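Local coordinates for methyltransferase domain-containing protein (Serratia marcescens, PDB 7CLU), which transfers a methyl group from S-adenosyl-L-methionine to a hydroxyl oxygen as an O-methyltransferase of the prodigiosin synthetic pathway, at residues Q17-T22 with F102-W107; K28-L33 with G65-R70; R81-S86 with Q90-L95. All coordinates share one frame; numbering follows the deposited sequence.

Contact 1: residues Q17-T22 with F102-W107; sequences QAKALT and FLYPLW
The phenol ring of Tyr104 carries Lys19 on one face: Lys19 CE sits over the ring centre, 3.3 Å from the Tyr104 centroid, a CH-pi contact. The same side chain adds a cation-pi interaction, with Lys19 NZ 4.3 Å from the Tyr104 centroid and 20° off the normal. Farther back along the lysine, CG meets the phenol end of the ring, Lys19 CG lying 3.7 Å from Tyr104 CE2. The Tyr104 ring also stacks with Tyr104 of the second subunit.

The lysine bends at chi2 (-69°) and is extended beyond it, so that CE comes over the ring centre and NZ lies toward the Tyr104 CG side. Tyr104 CG is anti to the backbone N (chi1 -173°), which directs the ring toward helix 15-26 although the closest CA pair, Lys19 and Tyr104, is 9.1 Å apart.

The ammonium group is fixed by more than the ring: Lys19 NZ forms a salt bridge with Asp100 and a hydrogen bond to Gly108 O of the second subunit. Asp100 also accepts from Thr22 OG1, so one carboxylate oxygen serves two residues of helix 15-26. A lysine-aromatic pair between helices 15-26 and 93-107, completed by the partner chain, fits the intimate dimer interface characteristic of this family of O-methyltransferases.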
loop_
_atom_site.group_PDB
_atom_site.type_symbol
_atom_site.label_atom_id
_atom_site.label_comp_id
_atom_site.label_asym_id
_atom_site.label_seq_id
_atom_site.Cartn_x
_atom_site.Cartn_y
_atom_site.Cartn_z
ATOM N N GLN A 17 -2.964 5.197 -1.754
ATOM C CA GLN A 17 -3.058 5.028 -3.196
ATOM C C GLN A 17 -3.515 3.623 -3.540
ATOM O O GLN A 17 -4.276 3.429 -4.494
ATOM C CB GLN A 17 -1.713 5.330 -3.863
ATOM C CG GLN A 17 -1.320 6.818 -3.872
ATOM C CD GLN A 17 -0.478 7.216 -2.647
ATOM O OE1 GLN A 17 -0.694 6.724 -1.529
ATOM N NE2 GLN A 17 0.488 8.109 -2.864
ATOM N N ALA A 18 -3.061 2.629 -2.768
ATOM C CA ALA A 18 -3.420 1.245 -3.063
ATOM C C ALA A 18 -4.929 1.054 -3.008
ATOM O O ALA A 18 -5.530 0.517 -3.939
ATOM C CB ALA A 18 -2.719 0.293 -2.080
ATOM N N LYS A 19 -5.558 1.506 -1.918
ATOM C CA LYS A 19 -6.994 1.304 -1.735
ATOM C C LYS A 19 -7.830 2.237 -2.602
ATOM O O LYS A 19 -8.962 1.881 -2.960
ATOM C CB LYS A 19 -7.376 1.474 -0.263
ATOM C CG LYS A 19 -7.167 0.218 0.582
ATOM C CD LYS A 19 -8.177 -0.860 0.192
ATOM C CE LYS A 19 -8.124 -2.042 1.131
ATOM N NZ LYS A 19 -9.326 -2.919 0.985
ATOM N N ALA A 20 -7.316 3.421 -2.966
ATOM C CA ALA A 20 -8.032 4.209 -3.971
ATOM C C ALA A 20 -8.145 3.429 -5.279
ATOM O O ALA A 20 -9.211 3.387 -5.899
ATOM C CB ALA A 20 -7.349 5.563 -4.210
ATOM N N LEU A 21 -7.064 2.768 -5.687
ATOM C CA LEU A 21 -7.105 1.978 -6.914
ATOM C C LEU A 21 -8.005 0.751 -6.777
ATOM O O LEU A 21 -8.846 0.500 -7.649
ATOM C CB LEU A 21 -5.684 1.588 -7.322
ATOM C CG LEU A 21 -4.823 2.676 -7.986
ATOM C CD1 LEU A 21 -3.365 2.222 -8.076
ATOM C CD2 LEU A 21 -5.332 3.037 -9.403
ATOM N N THR A 22 -7.845 -0.042 -5.699
ATOM C CA THR A 22 -8.653 -1.260 -5.591
ATOM C C THR A 22 -10.134 -0.949 -5.402
ATOM O O THR A 22 -10.981 -1.700 -5.893
ATOM C CB THR A 22 -8.176 -2.182 -4.452
ATOM O OG1 THR A 22 -8.401 -1.576 -3.178
ATOM C CG2 THR A 22 -6.681 -2.566 -4.600
ATOM N N PHE A 102 -8.062 -10.579 0.812
ATOM C CA PHE A 102 -7.056 -11.504 1.311
ATOM C C PHE A 102 -5.759 -10.804 1.722
ATOM O O PHE A 102 -5.437 -10.772 2.910
ATOM C CB PHE A 102 -6.798 -12.564 0.247
ATOM C CG PHE A 102 -5.974 -13.713 0.723
ATOM C CD1 PHE A 102 -6.397 -14.494 1.792
ATOM C CD2 PHE A 102 -4.788 -14.035 0.079
ATOM C CE1 PHE A 102 -5.648 -15.558 2.229
ATOM C CE2 PHE A 102 -4.030 -15.101 0.508
ATOM C CZ PHE A 102 -4.460 -15.869 1.583
ATOM N N LEU A 103 -5.013 -10.221 0.774
ATOM C CA LEU A 103 -3.673 -9.730 1.117
ATOM C C LEU A 103 -3.705 -8.493 2.022
ATOM O O LEU A 103 -2.883 -8.369 2.937
ATOM C CB LEU A 103 -2.885 -9.435 -0.150
ATOM C CG LEU A 103 -2.564 -10.653 -1.022
ATOM C CD1 LEU A 103 -1.525 -10.285 -2.079
ATOM C CD2 LEU A 103 -2.072 -11.773 -0.151
ATOM N N TYR A 104 -4.573 -7.525 1.735
ATOM C CA TYR A 104 -4.605 -6.331 2.578
ATOM C C TYR A 104 -4.939 -6.683 4.021
ATOM O O TYR A 104 -4.209 -6.238 4.924
ATOM C CB TYR A 104 -5.581 -5.317 1.980
ATOM C CG TYR A 104 -5.595 -3.965 2.644
ATOM C CD1 TYR A 104 -6.396 -3.719 3.769
ATOM C CD2 TYR A 104 -4.824 -2.926 2.146
ATOM C CE1 TYR A 104 -6.428 -2.461 4.368
ATOM C CE2 TYR A 104 -4.851 -1.664 2.728
ATOM C CZ TYR A 104 -5.647 -1.434 3.837
ATOM O OH TYR A 104 -5.653 -0.166 4.405
ATOM N N PRO A 105 -5.973 -7.486 4.318
ATOM C CA PRO A 105 -6.211 -7.830 5.731
ATOM C C PRO A 105 -5.025 -8.523 6.386
ATOM O O PRO A 105 -4.689 -8.208 7.531
ATOM C CB PRO A 105 -7.449 -8.739 5.673
ATOM C CG PRO A 105 -8.096 -8.430 4.393
ATOM C CD PRO A 105 -7.010 -8.056 3.439
ATOM N N LEU A 106 -4.363 -9.440 5.679
ATOM C CA LEU A 106 -3.251 -10.183 6.272
ATOM C C LEU A 106 -2.060 -9.276 6.555
ATOM O O LEU A 106 -1.428 -9.385 7.609
ATOM C CB LEU A 106 -2.832 -11.318 5.341
ATOM C CG LEU A 106 -3.809 -12.478 5.211
ATOM C CD1 LEU A 106 -3.413 -13.317 4.008
ATOM C CD2 LEU A 106 -3.791 -13.312 6.513
ATOM N N TRP A 107 -1.728 -8.369 5.628
ATOM C CA TRP A 107 -0.609 -7.477 5.899
ATOM C C TRP A 107 -0.897 -6.521 7.042
ATOM O O TRP A 107 0.044 -5.955 7.609
ATOM C CB TRP A 107 -0.227 -6.670 4.658
ATOM C CG TRP A 107 0.652 -7.423 3.702
ATOM C CD1 TRP A 107 0.271 -8.425 2.856
ATOM C CD2 TRP A 107 2.050 -7.201 3.464
ATOM N NE1 TRP A 107 1.351 -8.847 2.111
ATOM C CE2 TRP A 107 2.454 -8.115 2.470
ATOM C CE3 TRP A 107 3.005 -6.328 4.013
ATOM C CZ2 TRP A 107 3.775 -8.171 1.991
ATOM C CZ3 TRP A 107 4.314 -6.394 3.551
ATOM C CH2 TRP A 107 4.684 -7.301 2.536
#

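Contact 2: residues K28-L33 with G65-R70; sequences KLFDQL and GYLDQR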
loop_
_atom_site.group_PDB
_atom_site.type_symbol
_atom_site.label_atom_id
_atom_site.label_comp_id
_atom_site.label_asym_id
_atom_site.label_seq_id
_atom_site.Cartn_x
_atom_site.Cartn_y
_atom_site.Cartn_z
ATOM N N LYS A 28 -15.886 -0.800 -10.423
ATOM C CA LYS A 28 -15.864 -0.726 -11.881
ATOM C C LYS A 28 -16.014 0.720 -12.351
ATOM O O LYS A 28 -16.726 1.017 -13.311
ATOM C CB LYS A 28 -16.937 -1.627 -12.494
ATOM C CG LYS A 28 -16.693 -3.107 -12.245
ATOM C CD LYS A 28 -17.952 -3.923 -12.485
ATOM C CE LYS A 28 -17.663 -5.422 -12.414
ATOM N NZ LYS A 28 -16.323 -5.756 -12.972
ATOM N N LEU A 29 -15.324 1.627 -11.658
ATOM C CA LEU A 29 -15.497 3.052 -11.905
ATOM C C LEU A 29 -15.036 3.428 -13.303
ATOM O O LEU A 29 -15.708 4.193 -14.004
ATOM C CB LEU A 29 -14.734 3.851 -10.845
ATOM C CG LEU A 29 -14.636 5.374 -11.010
ATOM C CD1 LEU A 29 -14.612 6.053 -9.638
ATOM C CD2 LEU A 29 -13.414 5.756 -11.795
ATOM N N PHE A 30 -13.885 2.909 -13.726
ATOM C CA PHE A 30 -13.381 3.259 -15.040
ATOM C C PHE A 30 -14.292 2.764 -16.154
ATOM O O PHE A 30 -14.225 3.292 -17.265
ATOM C CB PHE A 30 -11.964 2.718 -15.211
ATOM C CG PHE A 30 -11.065 3.043 -14.058
ATOM C CD1 PHE A 30 -10.548 4.317 -13.905
ATOM C CD2 PHE A 30 -10.749 2.074 -13.118
ATOM C CE1 PHE A 30 -9.723 4.627 -12.843
ATOM C CE2 PHE A 30 -9.927 2.371 -12.049
ATOM C CZ PHE A 30 -9.412 3.656 -11.902
ATOM N N ASP A 31 -15.162 1.786 -15.875
ATOM C CA ASP A 31 -16.105 1.330 -16.894
ATOM C C ASP A 31 -17.025 2.457 -17.353
ATOM O O ASP A 31 -17.388 2.519 -18.532
ATOM C CB ASP A 31 -16.937 0.166 -16.356
ATOM C CG ASP A 31 -16.152 -1.145 -16.285
ATOM O OD1 ASP A 31 -15.046 -1.237 -16.869
ATOM O OD2 ASP A 31 -16.664 -2.088 -15.646
ATOM N N GLN A 32 -17.401 3.354 -16.443
ATOM C CA GLN A 32 -18.323 4.448 -16.741
ATOM C C GLN A 32 -17.745 5.477 -17.693
ATOM O O GLN A 32 -18.488 6.354 -18.157
ATOM C CB GLN A 32 -18.744 5.140 -15.447
ATOM C CG GLN A 32 -19.133 4.176 -14.343
ATOM C CD GLN A 32 -20.036 3.060 -14.848
ATOM O OE1 GLN A 32 -21.071 3.318 -15.472
ATOM N NE2 GLN A 32 -19.639 1.812 -14.595
ATOM N N LEU A 33 -16.449 5.400 -17.991
ATOM C CA LEU A 33 -15.795 6.329 -18.898
ATOM C C LEU A 33 -15.311 5.663 -20.176
ATOM O O LEU A 33 -14.586 6.294 -20.952
ATOM C CB LEU A 33 -14.617 7.007 -18.202
ATOM C CG LEU A 33 -14.938 7.832 -16.952
ATOM C CD1 LEU A 33 -13.648 8.283 -16.276
ATOM C CD2 LEU A 33 -15.840 9.037 -17.292
ATOM N N GLY A 65 -2.986 10.485 -11.448
ATOM C CA GLY A 65 -2.634 10.332 -12.843
ATOM C C GLY A 65 -3.390 9.257 -13.595
ATOM O O GLY A 65 -3.115 9.058 -14.792
ATOM N N TYR A 66 -4.324 8.556 -12.936
ATOM C CA TYR A 66 -5.075 7.482 -13.575
ATOM C C TYR A 66 -6.210 8.008 -14.440
ATOM O O TYR A 66 -6.605 7.340 -15.400
ATOM C CB TYR A 66 -5.593 6.499 -12.517
ATOM C CG TYR A 66 -4.443 5.679 -11.965
ATOM C CD1 TYR A 66 -3.991 4.548 -12.639
ATOM C CD2 TYR A 66 -3.753 6.089 -10.830
ATOM C CE1 TYR A 66 -2.906 3.823 -12.172
ATOM C CE2 TYR A 66 -2.668 5.386 -10.357
ATOM C CZ TYR A 66 -2.246 4.248 -11.030
ATOM O OH TYR A 66 -1.166 3.533 -10.558
ATOM N N LEU A 67 -6.718 9.199 -14.146
ATOM C CA LEU A 67 -7.728 9.830 -14.972
ATOM C C LEU A 67 -7.272 11.232 -15.340
ATOM O O LEU A 67 -6.461 11.844 -14.632
ATOM C CB LEU A 67 -9.075 9.910 -14.255
ATOM C CG LEU A 67 -9.775 8.616 -13.855
ATOM C CD1 LEU A 67 -10.995 8.933 -13.009
ATOM C CD2 LEU A 67 -10.159 7.786 -15.115
ATOM N N ASP A 68 -7.786 11.713 -16.467
ATOM C CA ASP A 68 -7.704 13.106 -16.871
ATOM C C ASP A 68 -8.972 13.825 -16.427
ATOM O O ASP A 68 -10.031 13.219 -16.239
ATOM C CB ASP A 68 -7.550 13.235 -18.395
ATOM C CG ASP A 68 -6.243 12.668 -18.912
ATOM O OD1 ASP A 68 -5.207 12.814 -18.230
ATOM O OD2 ASP A 68 -6.249 12.060 -20.002
ATOM N N GLN A 69 -8.863 15.143 -16.275
ATOM C CA GLN A 69 -10.034 15.965 -16.011
ATOM C C GLN A 69 -9.888 17.282 -16.759
ATOM O O GLN A 69 -8.906 18.001 -16.573
ATOM C CB GLN A 69 -10.219 16.193 -14.509
ATOM C CG GLN A 69 -11.519 16.878 -14.103
ATOM C CD GLN A 69 -11.363 18.390 -13.974
ATOM O OE1 GLN A 69 -11.739 19.158 -14.861
ATOM N NE2 GLN A 69 -10.777 18.814 -12.857
ATOM N N ARG A 70 -10.852 17.595 -17.612
ATOM C CA ARG A 70 -10.845 18.867 -18.325
ATOM C C ARG A 70 -12.211 19.498 -18.153
ATOM O O ARG A 70 -13.228 18.871 -18.472
ATOM C CB ARG A 70 -10.488 18.703 -19.812
ATOM C CG ARG A 70 -11.166 17.531 -20.505
ATOM C CD ARG A 70 -11.169 17.629 -22.036
ATOM N NE ARG A 70 -12.164 16.695 -22.560
ATOM C CZ ARG A 70 -13.332 17.050 -23.091
ATOM N NH1 ARG A 70 -13.651 18.329 -23.215
ATOM N NH2 ARG A 70 -14.182 16.116 -23.514
#
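Leu29 is the first residue of 28-33 to meet the other segment, its CD2 lying 4.2 Å from Leu67 CD1. Just before it, Lys28 ends helix 15-26 in a Schellman motif, as Gly65 ends helix 51-63, so both segments leave a helix just before they meet.

Phe30 follows and presents its ring edge: Leu67 CD2 lies in the ring plane, 3.7 Å from Phe30 CD1. One face of the same ring is taken by Leu29 CD2, offset toward the rim, so a methyl from each segment packs on the phenylalanine. With CG beside the backbone N (chi1 -49°), the ring swings closer to Leu67 than its CB direction alone would bring it.

Asp31 N donates to Lys28 O within the turn. Gln32 NE2 reaches that oxygen from the opposite face of the carbonyl plane at 3.3 Å, a long but nearly straight bond (168°), and two donors therefore grip Lys28 O.

Leu33 closes the 3-10 segment, with CD1 3.7 Å from Leu67 CD2. That single Leu67 methyl thus touches both Phe30 and Leu33, while Leu67 CD1 faces Leu29.

Leu58 of helix 51-63 also packs on Leu29 and Leu67. Leu33 reaches Ile43 of helix 40-47 and Tyr74 of strand 73-75, the antiparallel partner of 68-70, placing the cluster between the helices and two-stranded hairpin of a winged-helix-like dimerisation domain.

Contact 3: residues R81-S86 with Q90-L95; sequences RAFLLS and QWLGWL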
loop_
_atom_site.group_PDB
_atom_site.type_symbol
_atom_site.label_atom_id
_atom_site.label_comp_id
_atom_site.label_asym_id
_atom_site.label_seq_id
_atom_site.Cartn_x
_atom_site.Cartn_y
_atom_site.Cartn_z
ATOM N N ARG A 81 -6.681 1.995 -20.753
ATOM C CA ARG A 81 -7.855 1.174 -21.038
ATOM C C ARG A 81 -7.559 -0.312 -20.869
ATOM O O ARG A 81 -8.393 -1.064 -20.352
ATOM C CB ARG A 81 -8.345 1.445 -22.465
ATOM C CG ARG A 81 -8.813 2.873 -22.686
ATOM C CD ARG A 81 -9.314 3.114 -24.121
ATOM N NE ARG A 81 -10.171 4.298 -24.139
ATOM C CZ ARG A 81 -11.494 4.265 -23.999
ATOM N NH1 ARG A 81 -12.178 5.401 -23.992
ATOM N NH2 ARG A 81 -12.128 3.097 -23.873
ATOM N N ALA A 82 -6.380 -0.748 -21.301
ATOM C CA ALA A 82 -6.093 -2.174 -21.366
ATOM C C ALA A 82 -6.087 -2.811 -19.983
ATOM O O ALA A 82 -6.359 -4.011 -19.859
ATOM C CB ALA A 82 -4.757 -2.404 -22.071
ATOM N N PHE A 83 -5.820 -2.031 -18.926
ATOM C CA PHE A 83 -5.764 -2.608 -17.591
ATOM C C PHE A 83 -6.780 -2.049 -16.599
ATOM O O PHE A 83 -6.920 -2.625 -15.516
ATOM C CB PHE A 83 -4.340 -2.490 -17.011
ATOM C CG PHE A 83 -3.813 -1.082 -16.901
ATOM C CD1 PHE A 83 -4.053 -0.313 -15.758
ATOM C CD2 PHE A 83 -3.029 -0.549 -17.905
ATOM C CE1 PHE A 83 -3.540 0.976 -15.645
ATOM C CE2 PHE A 83 -2.518 0.730 -17.810
ATOM C CZ PHE A 83 -2.772 1.500 -16.663
ATOM N N LEU A 84 -7.523 -0.989 -16.937
ATOM C CA LEU A 84 -8.538 -0.452 -16.034
ATOM C C LEU A 84 -9.967 -0.796 -16.433
ATOM O O LEU A 84 -10.876 -0.624 -15.616
ATOM C CB LEU A 84 -8.427 1.078 -15.918
ATOM C CG LEU A 84 -7.120 1.607 -15.335
ATOM C CD1 LEU A 84 -7.192 3.121 -15.118
ATOM C CD2 LEU A 84 -6.856 0.883 -14.043
ATOM N N LEU A 85 -10.199 -1.251 -17.654
ATOM C CA LEU A 85 -11.534 -1.635 -18.098
ATOM C C LEU A 85 -11.742 -3.127 -17.861
ATOM O O LEU A 85 -10.852 -3.937 -18.137
ATOM C CB LEU A 85 -11.716 -1.308 -19.582
ATOM C CG LEU A 85 -11.799 0.195 -19.903
ATOM C CD1 LEU A 85 -11.787 0.429 -21.408
ATOM C CD2 LEU A 85 -13.030 0.797 -19.258
ATOM N N SER A 86 -12.932 -3.485 -17.379
ATOM C CA SER A 86 -13.157 -4.833 -16.875
ATOM C C SER A 86 -13.331 -5.880 -17.970
ATOM O O SER A 86 -13.318 -7.078 -17.660
ATOM C CB SER A 86 -14.365 -4.846 -15.944
ATOM O OG SER A 86 -15.542 -4.533 -16.642
ATOM N N GLN A 90 -6.276 -7.437 -20.029
ATOM C CA GLN A 90 -5.289 -7.132 -19.001
ATOM C C GLN A 90 -5.912 -6.487 -17.758
ATOM O O GLN A 90 -5.188 -5.936 -16.921
ATOM C CB GLN A 90 -4.190 -6.245 -19.592
ATOM C CG GLN A 90 -3.232 -7.000 -20.517
ATOM C CD GLN A 90 -1.802 -7.034 -19.993
ATOM O OE1 GLN A 90 -0.991 -6.150 -20.302
ATOM N NE2 GLN A 90 -1.485 -8.051 -19.192
ATOM N N TRP A 91 -7.234 -6.564 -17.629
ATOM C CA TRP A 91 -7.989 -6.039 -16.497
ATOM C C TRP A 91 -7.370 -6.443 -15.165
ATOM O O TRP A 91 -7.036 -7.610 -14.945
ATOM C CB TRP A 91 -9.425 -6.559 -16.624
ATOM C CG TRP A 91 -10.367 -6.548 -15.420
ATOM C CD1 TRP A 91 -11.026 -7.638 -14.887
ATOM C CD2 TRP A 91 -10.824 -5.412 -14.669
ATOM N NE1 TRP A 91 -11.836 -7.246 -13.861
ATOM C CE2 TRP A 91 -11.744 -5.886 -13.713
ATOM C CE3 TRP A 91 -10.547 -4.047 -14.714
ATOM C CZ2 TRP A 91 -12.363 -5.048 -12.795
ATOM C CZ3 TRP A 91 -11.180 -3.216 -13.817
ATOM C CH2 TRP A 91 -12.067 -3.718 -12.861
ATOM N N LEU A 92 -7.210 -5.466 -14.274
ATOM C CA LEU A 92 -6.551 -5.703 -12.995
ATOM C C LEU A 92 -7.523 -6.096 -11.888
ATOM O O LEU A 92 -7.098 -6.258 -10.740
ATOM C CB LEU A 92 -5.747 -4.455 -12.595
ATOM C CG LEU A 92 -4.453 -4.261 -13.384
ATOM C CD1 LEU A 92 -3.668 -3.020 -12.964
ATOM C CD2 LEU A 92 -3.584 -5.515 -13.302
ATOM N N GLY A 93 -8.805 -6.289 -12.214
ATOM C CA GLY A 93 -9.805 -6.513 -11.181
ATOM C C GLY A 93 -9.523 -7.716 -10.297
ATOM O O GLY A 93 -9.798 -7.687 -9.093
ATOM N N TRP A 94 -8.974 -8.791 -10.868
ATOM C CA TRP A 94 -8.715 -9.951 -10.018
ATOM C C TRP A 94 -7.716 -9.608 -8.927
ATOM O O TRP A 94 -7.915 -9.972 -7.762
ATOM C CB TRP A 94 -8.214 -11.162 -10.813
ATOM C CG TRP A 94 -8.045 -12.346 -9.871
ATOM C CD1 TRP A 94 -8.977 -13.313 -9.587
ATOM C CD2 TRP A 94 -6.909 -12.631 -9.040
ATOM N NE1 TRP A 94 -8.474 -14.193 -8.657
ATOM C CE2 TRP A 94 -7.210 -13.793 -8.301
ATOM C CE3 TRP A 94 -5.663 -12.021 -8.857
ATOM C CZ2 TRP A 94 -6.308 -14.354 -7.396
ATOM C CZ3 TRP A 94 -4.774 -12.576 -7.953
ATOM C CH2 TRP A 94 -5.099 -13.729 -7.239
ATOM N N LEU A 95 -6.636 -8.903 -9.276
ATOM C CA LEU A 95 -5.666 -8.523 -8.254
ATOM C C LEU A 95 -6.305 -7.627 -7.205
ATOM O O LEU A 95 -6.079 -7.802 -6.001
ATOM C CB LEU A 95 -4.464 -7.838 -8.893
ATOM C CG LEU A 95 -3.315 -7.368 -7.988
ATOM C CD1 LEU A 95 -2.774 -8.532 -7.171
ATOM C CD2 LEU A 95 -2.198 -6.728 -8.830
#
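Ser86 packs its backbone against the indole of Trp91: Ser86 CA lies over one face, 3.5 Å from the centroid of the five-membered ring and 23° off its normal, a CH-pi contact. The serine CB continues along that face, 3.6 Å from Trp91 CE2. Against the opposite face sits Gly93 N, 3.2 Å above the ring plane, so the indole is sandwiched between main-chain groups from both segments. At its edge, Trp91 CZ3 comes 3.2 Å from Leu84 O. The Trp91 CG lies anti to the backbone N (chi1 162°), which lays the ring against residues 84-86.

Backbone contacts accompany this packing. Leu92 N donates to Phe83 O over 3.1 Å at 141°, next to the closest CA pair, Phe83 and Trp91. Phe83 CA also makes a CA-H...O contact of 3.4 Å with Gln90 O. Alongside, the side chains of Phe83 and Leu92 run the same way, CD1 of Phe83 being 3.9 Å from CD1 of Leu92.

Farther out, Ser86 OG is hydrogen-bonded to Asp31 OD2, Leu25 of helix 15-26 packs on Leu84, Trp91 and Leu92, and Lys5 of the second subunit donates to Gln90 O.

The reversal into helix 93-107 thus combines a bent main-chain bond, Leu92 N to Phe83 O, with weak C-H interactions and an indole packed between Ser86 CA and Gly93 N.

Overall arrangement
From the N terminus, helix 15-26 supplies the first half of contact 1, and its end runs directly into residues 28-33 of contact 2. That contact closes its own loop at 65-70, around helices 40-47 and 51-63, tying the turn after helix 15-26 to the start of the two-stranded hairpin. Contact 3 then opens and closes within a few residues, in series with contact 2, and leads into helix 93-107, whose far end completes contact 1 and so joins helices 15-26 and 93-107. Both smaller loops nest inside that of contact 1, and none cross. Contacts 2 and 3 touch, Phe30 CB packing 3.5 Å from Leu84 O, while Leu21 touches Tyr66 between contacts 1 and 2. All three also touch the second subunit.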